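Local coordinates for putative gdp-fucose protein o-fucosyltransferase 1 (Caenorhabditis elegans, PDB 3ZY2) that is a GDP-fucose protein O-fucosyltransferase family member of the GT-B clan that binds guanosine-5'-diphosphate, at residues W89-T100 with D130-G140. Residues are numbered along the deposited sequence; the frame is centred on the assembly and turned at random.
Sequences WPPEKRKAFCWT and DVSFVGDEYFG
Ala96, Phe97 and Cys98 pair in parallel register with Asp136, Glu137 and Tyr138, the axes of strands 95-98 and 135-138 crossing at -31°, and the ladder alternates from Ala96 N to Gly135 O (2.9 Å), Glu137 N to Ala96 O and Cys98 N to Glu137 O, with further hydrogen bonds from Val134 N to Arg94 O before the strands and from Gly140 N to Trp99 O after them. On one side of the sheet, Glu137 CB sits over the centre of the Phe97 ring, 3.7 Å from its centroid. Beyond that carbon the glutamate bends at chi2 (-79°), and OE2 comes within 3.5 Å of Lys95 CD; the two charges are near but do not form a salt bridge. Glu137 OE2 hydrogen-bonds to Tyr166 OH, while across the dimer Glu137 OE1 forms a salt bridge with Arg237 of the second subunit and Lys95 NZ one with Asp232 of that subunit. Strand 135-138 is the outermost strand, within this chain, of a six-stranded parallel sheet, one of two larger parallel sheets in a GT-B arrangement; 95-98 separates it from strand 168-171. On the other side, Ala96 CB covers one face of the Phe133 ring, 4.0 Å from its centroid, with Val131 CG1 over the opposite face. Cys98 SG, disulfide-bonded to Cys114, meets the edge of the Tyr138 ring, 3.6 Å from CD1. Where the strands end, the edge of Phe139 points at the face of Trp99, planes at 62°, and Gly140 CA lies over the five-membered ring of that indole. At the other end Arg94, its chain extended from CG to NE, lays CG over the Trp89 ring and grips Trp89 O side-on with NE (2.7 Å) and NH2, leaving NH1 to reach Asp130 O through water 3.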
loop_
_atom_site.group_PDB
_atom_site.type_symbol
_atom_site.label_atom_id
_atom_site.label_comp_id
_atom_site.label_asym_id
_atom_site.label_seq_id
_atom_site.Cartn_x
_atom_site.Cartn_y
_atom_site.Cartn_z
ATOM N N TRP A 89 -5.651 19.093 -17.750
ATOM C CA TRP A 89 -5.919 18.458 -16.465
ATOM C C TRP A 89 -6.364 19.449 -15.382
ATOM O O TRP A 89 -5.672 19.665 -14.378
ATOM C CB TRP A 89 -4.656 17.726 -16.032
ATOM C CG TRP A 89 -4.800 16.765 -14.899
ATOM C CD1 TRP A 89 -5.701 15.743 -14.782
ATOM C CD2 TRP A 89 -3.938 16.680 -13.750
ATOM N NE1 TRP A 89 -5.468 15.045 -13.614
ATOM C CE2 TRP A 89 -4.398 15.604 -12.963
ATOM C CE3 TRP A 89 -2.839 17.428 -13.302
ATOM C CZ2 TRP A 89 -3.790 15.248 -11.747
ATOM C CZ3 TRP A 89 -2.226 17.073 -12.082
ATOM C CH2 TRP A 89 -2.716 15.998 -11.321
ATOM N N PRO A 90 -7.522 20.074 -15.588
ATOM C CA PRO A 90 -7.991 21.120 -14.675
ATOM C C PRO A 90 -8.388 20.533 -13.314
ATOM O O PRO A 90 -8.592 19.313 -13.220
ATOM C CB PRO A 90 -9.208 21.689 -15.410
ATOM C CG PRO A 90 -9.677 20.568 -16.280
ATOM C CD PRO A 90 -8.452 19.846 -16.711
ATOM N N PRO A 91 -8.466 21.379 -12.260
ATOM C CA PRO A 91 -8.761 20.861 -10.917
ATOM C C PRO A 91 -9.837 19.769 -10.839
ATOM O O PRO A 91 -9.644 18.781 -10.121
ATOM C CB PRO A 91 -9.179 22.116 -10.156
ATOM C CG PRO A 91 -8.340 23.221 -10.786
ATOM C CD PRO A 91 -7.994 22.779 -12.198
ATOM N N GLU A 92 -10.932 19.928 -11.588
ATOM C CA GLU A 92 -12.060 18.975 -11.533
ATOM C C GLU A 92 -11.733 17.530 -11.926
ATOM O O GLU A 92 -12.429 16.612 -11.501
ATOM C CB GLU A 92 -13.280 19.515 -12.323
ATOM C CG GLU A 92 -14.363 18.491 -12.733
ATOM C CD GLU A 92 -14.094 17.815 -14.088
ATOM O OE1 GLU A 92 -13.554 18.475 -15.005
ATOM O OE2 GLU A 92 -14.439 16.615 -14.230
ATOM N N LYS A 93 -10.690 17.309 -12.724
ATOM C CA LYS A 93 -10.411 15.937 -13.142
ATOM C C LYS A 93 -9.119 15.405 -12.546
ATOM O O LYS A 93 -8.553 14.418 -13.032
ATOM C CB LYS A 93 -10.463 15.760 -14.668
ATOM C CG LYS A 93 -9.343 16.404 -15.462
ATOM C CD LYS A 93 -9.548 16.242 -16.985
ATOM C CE LYS A 93 -10.856 16.889 -17.470
ATOM N NZ LYS A 93 -10.848 17.278 -18.920
ATOM N N ARG A 94 -8.676 16.064 -11.480
ATOM C CA ARG A 94 -7.455 15.653 -10.782
ATOM C C ARG A 94 -7.762 14.521 -9.805
ATOM O O ARG A 94 -8.102 14.748 -8.636
ATOM C CB ARG A 94 -6.778 16.849 -10.116
ATOM C CG ARG A 94 -6.361 17.885 -11.172
ATOM C CD ARG A 94 -5.600 19.064 -10.641
ATOM N NE ARG A 94 -5.349 19.986 -11.752
ATOM C CZ ARG A 94 -4.821 21.200 -11.632
ATOM N NH1 ARG A 94 -4.482 21.680 -10.441
ATOM N NH2 ARG A 94 -4.639 21.942 -12.718
ATOM N N LYS A 95 -7.639 13.301 -10.325
ATOM C CA LYS A 95 -7.828 12.079 -9.545
ATOM C C LYS A 95 -6.495 11.499 -9.071
ATOM O O LYS A 95 -5.482 11.545 -9.791
ATOM C CB LYS A 95 -8.624 11.053 -10.362
ATOM C CG LYS A 95 -10.068 11.496 -10.726
ATOM C CD LYS A 95 -10.971 10.285 -10.874
ATOM C CE LYS A 95 -12.458 10.627 -10.818
ATOM N NZ LYS A 95 -12.907 11.363 -12.034
ATOM N N ALA A 96 -6.488 10.992 -7.840
ATOM C CA ALA A 96 -5.325 10.300 -7.302
ATOM C C ALA A 96 -5.428 8.822 -7.643
ATOM O O ALA A 96 -6.512 8.227 -7.562
ATOM C CB ALA A 96 -5.253 10.480 -5.806
ATOM N N PHE A 97 -4.295 8.240 -8.010
ATOM C CA PHE A 97 -4.220 6.833 -8.370
ATOM C C PHE A 97 -3.470 6.087 -7.298
ATOM O O PHE A 97 -2.385 6.503 -6.879
ATOM C CB PHE A 97 -3.530 6.643 -9.725
ATOM C CG PHE A 97 -4.398 6.975 -10.897
ATOM C CD1 PHE A 97 -4.844 8.283 -11.098
ATOM C CD2 PHE A 97 -4.809 5.975 -11.787
ATOM C CE1 PHE A 97 -5.654 8.602 -12.176
ATOM C CE2 PHE A 97 -5.620 6.302 -12.884
ATOM C CZ PHE A 97 -6.044 7.609 -13.068
ATOM N N CYS A 98 -4.051 4.974 -6.854
ATOM C CA CYS A 98 -3.375 4.103 -5.902
ATOM C C CYS A 98 -3.803 2.642 -6.084
ATOM O O CYS A 98 -4.710 2.350 -6.858
ATOM C CB CYS A 98 -3.616 4.588 -4.474
ATOM S SG CYS A 98 -5.319 4.445 -3.971
ATOM N N TRP A 99 -3.114 1.738 -5.395
ATOM C CA TRP A 99 -3.323 0.298 -5.581
ATOM C C TRP A 99 -4.755 -0.116 -5.243
ATOM O O TRP A 99 -5.440 -0.782 -6.030
ATOM C CB TRP A 99 -2.334 -0.496 -4.722
ATOM C CG TRP A 99 -2.127 -1.906 -5.210
ATOM C CD1 TRP A 99 -2.947 -2.984 -5.004
ATOM C CD2 TRP A 99 -1.030 -2.381 -6.002
ATOM N NE1 TRP A 99 -2.421 -4.104 -5.616
ATOM C CE2 TRP A 99 -1.248 -3.758 -6.238
ATOM C CE3 TRP A 99 0.122 -1.778 -6.529
ATOM C CZ2 TRP A 99 -0.362 -4.538 -6.995
ATOM C CZ3 TRP A 99 1.007 -2.558 -7.274
ATOM C CH2 TRP A 99 0.758 -3.925 -7.495
ATOM N N THR A 100 -5.198 0.318 -4.071
ATOM C CA THR A 100 -6.462 -0.103 -3.493
ATOM C C THR A 100 -6.832 0.887 -2.388
ATOM O O THR A 100 -5.952 1.626 -1.913
ATOM C CB THR A 100 -6.323 -1.531 -2.911
ATOM O OG1 THR A 100 -7.617 -2.052 -2.585
ATOM C CG2 THR A 100 -5.414 -1.536 -1.673
ATOM N N ASP A 130 0.571 23.210 -6.498
ATOM C CA ASP A 130 -0.812 23.681 -6.348
ATOM C C ASP A 130 -1.847 22.657 -6.818
ATOM O O ASP A 130 -2.869 23.020 -7.422
ATOM C CB ASP A 130 -1.000 25.038 -7.069
ATOM C CG ASP A 130 -0.125 26.143 -6.483
ATOM O OD1 ASP A 130 -0.101 26.301 -5.236
ATOM O OD2 ASP A 130 0.533 26.868 -7.269
ATOM N N VAL A 131 -1.582 21.381 -6.514
ATOM C CA VAL A 131 -2.468 20.269 -6.891
ATOM C C VAL A 131 -3.210 19.743 -5.665
ATOM O O VAL A 131 -2.592 19.478 -4.632
ATOM C CB VAL A 131 -1.688 19.109 -7.612
ATOM C CG1 VAL A 131 -2.522 17.816 -7.695
ATOM C CG2 VAL A 131 -1.243 19.549 -9.008
ATOM N N SER A 132 -4.529 19.651 -5.784
ATOM C CA SER A 132 -5.361 18.918 -4.835
ATOM C C SER A 132 -6.167 17.895 -5.621
ATOM O O SER A 132 -6.425 18.077 -6.811
ATOM C CB SER A 132 -6.271 19.862 -4.041
ATOM O OG SER A 132 -5.494 20.678 -3.179
ATOM N N PHE A 133 -6.533 16.797 -4.967
ATOM C CA PHE A 133 -7.240 15.724 -5.645
ATOM C C PHE A 133 -8.712 15.706 -5.265
ATOM O O PHE A 133 -9.065 16.031 -4.132
ATOM C CB PHE A 133 -6.590 14.371 -5.333
ATOM C CG PHE A 133 -5.169 14.263 -5.823
ATOM C CD1 PHE A 133 -4.901 14.094 -7.179
ATOM C CD2 PHE A 133 -4.110 14.369 -4.932
ATOM C CE1 PHE A 133 -3.586 14.014 -7.637
ATOM C CE2 PHE A 133 -2.804 14.285 -5.376
ATOM C CZ PHE A 133 -2.543 14.103 -6.727
ATOM N N VAL A 134 -9.557 15.310 -6.211
ATOM C CA VAL A 134 -11.018 15.371 -6.015
ATOM C C VAL A 134 -11.714 14.003 -6.061
ATOM O O VAL A 134 -12.944 13.916 -5.981
ATOM C CB VAL A 134 -11.673 16.309 -7.040
ATOM C CG1 VAL A 134 -11.043 17.703 -6.992
ATOM C CG2 VAL A 134 -11.611 15.713 -8.441
ATOM N N GLY A 135 -10.922 12.943 -6.197
ATOM C CA GLY A 135 -11.447 11.575 -6.318
ATOM C C GLY A 135 -10.306 10.594 -6.490
ATOM O O GLY A 135 -9.156 11.001 -6.673
ATOM N N ASP A 136 -10.639 9.305 -6.454
ATOM C CA ASP A 136 -9.652 8.236 -6.504
ATOM C C ASP A 136 -9.898 7.254 -7.644
ATOM O O ASP A 136 -11.048 7.028 -8.045
ATOM C CB ASP A 136 -9.570 7.524 -5.147
ATOM C CG ASP A 136 -8.906 8.384 -4.070
ATOM O OD1 ASP A 136 -8.104 9.289 -4.396
ATOM O OD2 ASP A 136 -9.169 8.137 -2.882
ATOM N N GLU A 137 -8.797 6.731 -8.193
ATOM C CA GLU A 137 -8.813 5.609 -9.142
ATOM C C GLU A 137 -7.880 4.511 -8.643
ATOM O O GLU A 137 -6.784 4.794 -8.165
ATOM C CB GLU A 137 -8.411 6.045 -10.560
ATOM C CG GLU A 137 -9.393 7.003 -11.243
ATOM C CD GLU A 137 -10.636 6.328 -11.843
ATOM O OE1 GLU A 137 -10.633 5.089 -12.053
ATOM O OE2 GLU A 137 -11.615 7.062 -12.136
ATOM N N TYR A 138 -8.329 3.262 -8.734
ATOM C CA TYR A 138 -7.567 2.107 -8.247
ATOM C C TYR A 138 -7.088 1.244 -9.398
ATOM O O TYR A 138 -7.770 1.146 -10.415
ATOM C CB TYR A 138 -8.423 1.285 -7.275
ATOM C CG TYR A 138 -9.043 2.156 -6.215
ATOM C CD1 TYR A 138 -8.257 2.750 -5.229
ATOM C CD2 TYR A 138 -10.409 2.399 -6.201
ATOM C CE1 TYR A 138 -8.823 3.587 -4.271
ATOM C CE2 TYR A 138 -10.986 3.214 -5.239
ATOM C CZ TYR A 138 -10.187 3.800 -4.273
ATOM O OH TYR A 138 -10.787 4.614 -3.333
ATOM N N PHE A 139 -5.903 0.651 -9.251
ATOM C CA PHE A 139 -5.323 -0.172 -10.318
ATOM C C PHE A 139 -4.852 -1.552 -9.847
ATOM O O PHE A 139 -4.330 -2.343 -10.643
ATOM C CB PHE A 139 -4.185 0.575 -11.046
ATOM C CG PHE A 139 -3.052 0.978 -10.151
ATOM C CD1 PHE A 139 -2.052 0.068 -9.809
ATOM C CD2 PHE A 139 -2.970 2.280 -9.652
ATOM C CE1 PHE A 139 -0.999 0.442 -8.969
ATOM C CE2 PHE A 139 -1.917 2.666 -8.813
ATOM C CZ PHE A 139 -0.929 1.752 -8.473
ATOM N N GLY A 140 -5.053 -1.835 -8.561
ATOM C CA GLY A 140 -4.691 -3.125 -7.974
ATOM C C GLY A 140 -5.373 -4.335 -8.589
ATOM O O GLY A 140 -4.864 -5.449 -8.487
HETATM O O HOH W 1 -8.249 19.667 -7.899
HETATM O O HOH W 2 -5.739 21.197 -7.876
HETATM O O HOH W 3 -3.201 24.170 -10.094
#